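Local coordinates for protein 5-Carboxyvanillate Decarboxylase (Novosphingobium aromaticivorans, PDB 4QRN) that probably removes a carboxyl group from 5-carboxyvanillate as a metal-dependent decarboxylase of the amidohydrolase superfamily, with manganese in its active site, at residues D157-A162 and F193-R198; G151-Q156 and I177-H182. All blocks are in the same frame, centred on the assembly; numbering follows the deposited sequence.

Running from the N terminus, the chain leaves strand 147-149 through the loop 151-156 and enters helix 158-170. It returns as strand 177-179, then makes a longer passage to helix 194-203. Contact 2 joins the loop 151-156 to residues 177-182 and so closes the loop that contains helix 158-170. Contact 1 joins the start of that helix to the start of helix 194-203. The four segments alternate, so the two contacts cross along the chain. They also touch: the backbone N of A154 in contact 2 probably donates a hydrogen bond to S161 OG of contact 1. Together they tie two consecutive strand-to-helix units of the barrel side by side.

Contact 1. Residues D157-A162 and F193-R198; sequences DPEWSA and FDPIFR
P158 is the main bump of this contact, at the first turn of helix 158-170. Its ring sits in a hollow bordered by F193, P195 and I196. CB of P158 lies 4.0 Å from CD of P195, and P158 CG comes within 4.1 Å of CD1 on the F193 ring. The approach to that ring is oblique. In return, P195 fits its CB against the backbone of P158, 3.8 Å from the carbonyl O. One turn further on, the small A162 lets the backbones come close. Its CB rests 3.6 Å from the carbonyl O of P195. I196 packs against P158 and S161. Its CG1 is anti to the carbonyl carbon (chi1 -73°), which brings this branch within 3.9 Å of S161 CB. No hydrogen bond joins the segments; the fit is van der Waals packing, partly of side chains on backbone carbonyls. The short helix axes run nearly parallel, 14° apart, and approach to 7.8 Å. D157 N-caps the first helix: its OD1 accepts from the backbone N of W160 at 3.0 Å, from above the carboxylate plane. A salt bridge to R126 also holds D157 OD2. W160 packs on helix 122-142, while F197 and R198 touch Y254. Helix 158-170 thus lies between helices 122-142 and 194-203 in the outer helical layer, and S161 touches V153 in the loop after strand 147-149.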
loop_
_atom_site.group_PDB
_atom_site.type_symbol
_atom_site.label_atom_id
_atom_site.label_comp_id
_atom_site.label_asym_id
_atom_site.label_seq_id
_atom_site.Cartn_x
_atom_site.Cartn_y
_atom_site.Cartn_z
ATOM N N ASP A 157 24.717 -4.627 13.719
ATOM C CA ASP A 157 25.650 -4.006 14.668
ATOM C C ASP A 157 25.405 -2.486 14.668
ATOM O O ASP A 157 26.035 -1.729 13.914
ATOM C CB ASP A 157 27.100 -4.321 14.288
ATOM C CG ASP A 157 28.103 -3.853 15.326
ATOM O OD1 ASP A 157 27.757 -2.991 16.163
ATOM O OD2 ASP A 157 29.252 -4.348 15.282
ATOM N N PRO A 158 24.447 -2.024 15.483
ATOM C CA PRO A 158 24.100 -0.597 15.436
ATOM C C PRO A 158 25.232 0.318 15.865
ATOM O O PRO A 158 25.328 1.424 15.344
ATOM C CB PRO A 158 22.889 -0.474 16.380
ATOM C CG PRO A 158 22.346 -1.826 16.481
ATOM C CD PRO A 158 23.507 -2.791 16.311
ATOM N N GLU A 159 26.080 -0.121 16.781
ATOM C CA GLU A 159 27.167 0.724 17.226
ATOM C C GLU A 159 28.234 0.864 16.139
ATOM O O GLU A 159 28.749 1.964 15.899
ATOM C CB GLU A 159 27.749 0.179 18.528
ATOM C CG GLU A 159 26.735 0.286 19.671
ATOM C CD GLU A 159 27.188 -0.389 20.935
ATOM O OE1 GLU A 159 28.421 -0.499 21.134
ATOM O OE2 GLU A 159 26.306 -0.806 21.727
ATOM N N TRP A 160 28.548 -0.221 15.439
ATOM C CA TRP A 160 29.462 -0.115 14.305
ATOM C C TRP A 160 28.847 0.766 13.232
ATOM O O TRP A 160 29.518 1.603 12.623
ATOM C CB TRP A 160 29.804 -1.486 13.710
ATOM C CG TRP A 160 30.675 -1.361 12.501
ATOM C CD1 TRP A 160 32.035 -1.282 12.488
ATOM C CD2 TRP A 160 30.250 -1.254 11.136
ATOM N NE1 TRP A 160 32.480 -1.150 11.198
ATOM C CE2 TRP A 160 31.403 -1.123 10.351
ATOM C CE3 TRP A 160 29.006 -1.272 10.503
ATOM C CZ2 TRP A 160 31.348 -0.990 8.965
ATOM C CZ3 TRP A 160 28.946 -1.126 9.118
ATOM C CH2 TRP A 160 30.117 -1.000 8.367
ATOM N N SER A 161 27.544 0.587 13.004
ATOM C CA SER A 161 26.860 1.384 11.990
ATOM C C SER A 161 26.936 2.877 12.302
ATOM O O SER A 161 27.122 3.689 11.408
ATOM C CB SER A 161 25.411 0.932 11.845
ATOM O OG SER A 161 25.321 -0.376 11.275
ATOM N N ALA A 162 26.823 3.226 13.581
ATOM C CA ALA A 162 26.978 4.614 13.999
ATOM C C ALA A 162 28.382 5.124 13.665
ATOM O O ALA A 162 28.546 6.242 13.164
ATOM C CB ALA A 162 26.681 4.750 15.484
ATOM N N PHE A 193 18.162 -0.371 17.777
ATOM C CA PHE A 193 18.733 0.371 16.659
ATOM C C PHE A 193 18.982 1.845 16.947
ATOM O O PHE A 193 19.483 2.574 16.081
ATOM C CB PHE A 193 17.849 0.203 15.412
ATOM C CG PHE A 193 17.732 -1.237 14.988
ATOM C CD1 PHE A 193 18.791 -1.890 14.379
ATOM C CD2 PHE A 193 16.564 -1.949 15.260
ATOM C CE1 PHE A 193 18.679 -3.247 14.036
ATOM C CE2 PHE A 193 16.446 -3.274 14.937
ATOM C CZ PHE A 193 17.502 -3.938 14.322
ATOM N N ASP A 194 18.688 2.289 18.163
ATOM C CA ASP A 194 18.795 3.700 18.481
ATOM C C ASP A 194 20.160 4.344 18.164
ATOM O O ASP A 194 20.172 5.492 17.748
ATOM C CB ASP A 194 18.424 3.939 19.951
ATOM C CG ASP A 194 18.310 5.405 20.280
ATOM O OD1 ASP A 194 17.428 6.070 19.697
ATOM O OD2 ASP A 194 19.099 5.895 21.108
ATOM N N PRO A 195 21.289 3.620 18.328
ATOM C CA PRO A 195 22.562 4.264 17.982
ATOM C C PRO A 195 22.634 4.804 16.559
ATOM O O PRO A 195 23.367 5.772 16.319
ATOM C CB PRO A 195 23.591 3.152 18.224
ATOM C CG PRO A 195 22.977 2.336 19.345
ATOM C CD PRO A 195 21.508 2.300 18.966
ATOM N N ILE A 196 21.920 4.189 15.625
ATOM C CA ILE A 196 21.940 4.652 14.260
ATOM C C ILE A 196 21.291 6.044 14.179
ATOM O O ILE A 196 21.836 6.940 13.517
ATOM C CB ILE A 196 21.203 3.635 13.373
ATOM C CG1 ILE A 196 22.076 2.380 13.217
ATOM C CG2 ILE A 196 20.788 4.262 12.017
ATOM C CD1 ILE A 196 21.342 1.181 12.606
ATOM N N PHE A 197 20.147 6.224 14.835
ATOM C CA PHE A 197 19.502 7.525 14.841
ATOM C C PHE A 197 20.322 8.574 15.553
ATOM O O PHE A 197 20.401 9.703 15.084
ATOM C CB PHE A 197 18.094 7.414 15.405
ATOM C CG PHE A 197 17.206 6.579 14.524
ATOM C CD1 PHE A 197 16.822 7.062 13.290
ATOM C CD2 PHE A 197 16.813 5.307 14.891
ATOM C CE1 PHE A 197 16.024 6.314 12.440
ATOM C CE2 PHE A 197 16.022 4.535 14.043
ATOM C CZ PHE A 197 15.621 5.037 12.817
ATOM N N ARG A 198 20.955 8.224 16.664
ATOM C CA ARG A 198 21.808 9.174 17.370
ATOM C C ARG A 198 22.900 9.675 16.422
ATOM O O ARG A 198 23.192 10.879 16.379
ATOM C CB ARG A 198 22.425 8.535 18.609
ATOM C CG ARG A 198 21.426 8.355 19.759
ATOM C CD ARG A 198 21.104 9.625 20.546
ATOM N NE ARG A 198 22.292 10.080 21.263
ATOM C CZ ARG A 198 22.739 9.539 22.392
ATOM N NH1 ARG A 198 22.029 8.597 23.002
ATOM N NH2 ARG A 198 23.886 9.964 22.916
#

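Contact 2. Residues G151-Q156 and I177-H182; sequences GTVAPQ and IQINSH
A single beta bridge between G151 and I177 links the loop after strand 147-149 to strand 177-179, a neighbouring strand position of the barrel. The backbone N of Q178 donates to G151 O at 3.0 Å, nearly along the C=O axis, with an N-H...O angle of 159°. The same oxygen receives a CA-H...O contact from I177. Beyond the bridge the two backbones diverge, and water takes over. Water 2 accepts from V153 N; it lies 2.8 Å from Q178 O and can donate to it. Water 1 joins T152 OG1, at 2.8 Å, to N180 ND2, at 2.9 Å. Apolar side chains pack beside this water-bridged part. V153 CG2 rests against both I177 and I179, 4.1 Å from CD1 of I177 and 3.9 Å from CG1 of I179. The V153 and I177 side chains cross at about a right angle. I177 holds CG1 between its backbone N and carbonyl carbon (chi1 62°), which turns CD1 to V153. P155 CG then meets I179 CG2 at 4.3 Å. These side chains face the helical layer, where I196 touches both P155 and I179. Q178 NE2 donates to N180 OD1. The end of the Q178 side chain lies about 6 Å from the manganese ion and touches H210, one of its ligands. The bridge thus joins neighbouring positions in the distorted TIM barrel of the amidohydrolase superfamily.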
loop_
_atom_site.group_PDB
_atom_site.type_symbol
_atom_site.label_atom_id
_atom_site.label_comp_id
_atom_site.label_asym_id
_atom_site.label_seq_id
_atom_site.Cartn_x
_atom_site.Cartn_y
_atom_site.Cartn_z
ATOM N N GLY A 151 26.085 6.123 2.256
ATOM C CA GLY A 151 26.722 4.952 2.823
ATOM C C GLY A 151 25.769 3.799 3.050
ATOM O O GLY A 151 24.547 3.980 3.195
ATOM N N THR A 152 26.363 2.606 3.124
ATOM C CA THR A 152 25.666 1.388 3.521
ATOM C C THR A 152 26.148 0.967 4.902
ATOM O O THR A 152 27.322 1.190 5.245
ATOM C CB THR A 152 25.877 0.259 2.456
ATOM O OG1 THR A 152 24.775 -0.644 2.454
ATOM C CG2 THR A 152 27.159 -0.535 2.654
ATOM N N VAL A 153 25.254 0.394 5.697
ATOM C CA VAL A 153 25.607 0.006 7.053
ATOM C C VAL A 153 25.138 -1.430 7.334
ATOM O O VAL A 153 24.643 -2.130 6.456
ATOM C CB VAL A 153 25.104 1.034 8.118
ATOM C CG1 VAL A 153 25.729 2.411 7.873
ATOM C CG2 VAL A 153 23.575 1.120 8.167
ATOM N N ALA A 154 25.351 -1.862 8.580
ATOM C CA ALA A 154 25.047 -3.221 9.006
ATOM C C ALA A 154 24.282 -3.120 10.312
ATOM O O ALA A 154 24.870 -3.204 11.379
ATOM C CB ALA A 154 26.344 -4.039 9.171
ATOM N N PRO A 155 22.957 -2.906 10.250
ATOM C CA PRO A 155 22.189 -2.630 11.471
ATOM C C PRO A 155 22.200 -3.781 12.448
ATOM O O PRO A 155 21.845 -3.579 13.609
ATOM C CB PRO A 155 20.785 -2.328 10.945
ATOM C CG PRO A 155 21.023 -1.838 9.540
ATOM C CD PRO A 155 22.118 -2.738 9.044
ATOM N N GLN A 156 22.607 -4.967 12.006
ATOM C CA GLN A 156 22.894 -6.049 12.943
ATOM C C GLN A 156 23.869 -5.617 14.032
ATOM O O GLN A 156 23.879 -6.187 15.130
ATOM C CB GLN A 156 23.628 -7.225 12.270
ATOM C CG GLN A 156 23.063 -7.850 11.031
ATOM C CD GLN A 156 23.621 -7.242 9.753
ATOM O OE1 GLN A 156 23.535 -6.033 9.542
ATOM N NE2 GLN A 156 24.173 -8.085 8.875
ATOM N N ILE A 177 22.900 7.990 4.573
ATOM C CA ILE A 177 22.963 6.541 4.433
ATOM C C ILE A 177 21.621 6.045 3.896
ATOM O O ILE A 177 20.565 6.659 4.093
ATOM C CB ILE A 177 23.335 5.749 5.732
ATOM C CG1 ILE A 177 22.280 5.975 6.832
ATOM C CG2 ILE A 177 24.761 6.106 6.181
ATOM C CD1 ILE A 177 22.375 4.999 7.963
ATOM N N GLN A 178 21.712 4.900 3.214
ATOM C CA GLN A 178 20.528 4.150 2.814
ATOM C C GLN A 178 20.472 2.866 3.616
ATOM O O GLN A 178 21.447 2.115 3.654
ATOM C CB GLN A 178 20.593 3.821 1.315
ATOM C CG GLN A 178 19.426 2.925 0.869
ATOM C CD GLN A 178 19.413 2.734 -0.623
ATOM O OE1 GLN A 178 19.157 3.679 -1.372
ATOM N NE2 GLN A 178 19.694 1.506 -1.072
ATOM N N ILE A 179 19.326 2.610 4.255
ATOM C CA ILE A 179 19.069 1.330 4.898
ATOM C C ILE A 179 17.959 0.667 4.092
ATOM O O ILE A 179 16.936 1.289 3.774
ATOM C CB ILE A 179 18.691 1.491 6.387
ATOM C CG1 ILE A 179 19.910 2.015 7.162
ATOM C CG2 ILE A 179 18.183 0.145 6.971
ATOM C CD1 ILE A 179 19.670 2.221 8.661
ATOM N N ASN A 180 18.182 -0.594 3.739
ATOM C CA ASN A 180 17.295 -1.370 2.881
ATOM C C ASN A 180 16.239 -2.042 3.721
ATOM O O ASN A 180 16.180 -3.267 3.852
ATOM C CB ASN A 180 18.157 -2.341 2.088
ATOM C CG ASN A 180 19.224 -1.616 1.362
ATOM O OD1 ASN A 180 18.910 -0.831 0.465
ATOM N ND2 ASN A 180 20.491 -1.803 1.774
ATOM N N SER A 181 15.421 -1.207 4.348
ATOM C CA SER A 181 14.322 -1.600 5.203
ATOM C C SER A 181 14.778 -2.605 6.261
ATOM O O SER A 181 15.765 -2.324 6.938
ATOM C CB SER A 181 13.089 -2.000 4.385
ATOM O OG SER A 181 11.948 -1.827 5.181
ATOM N N HIS A 182 14.028 -3.686 6.507
ATOM C CA HIS A 182 14.301 -4.528 7.672
ATOM C C HIS A 182 15.706 -5.144 7.635
ATOM O O HIS A 182 16.324 -5.310 6.582
ATOM C CB HIS A 182 13.258 -5.665 7.783
ATOM C CG HIS A 182 13.429 -6.739 6.764
ATOM N ND1 HIS A 182 14.133 -7.903 7.011
ATOM C CD2 HIS A 182 12.985 -6.813 5.483
ATOM C CE1 HIS A 182 14.117 -8.645 5.912
ATOM N NE2 HIS A 182 13.421 -8.010 4.975
HETATM O O HOH W 1 22.589 0.039 0.900
HETATM O O HOH W 2 22.514 -0.042 5.008
#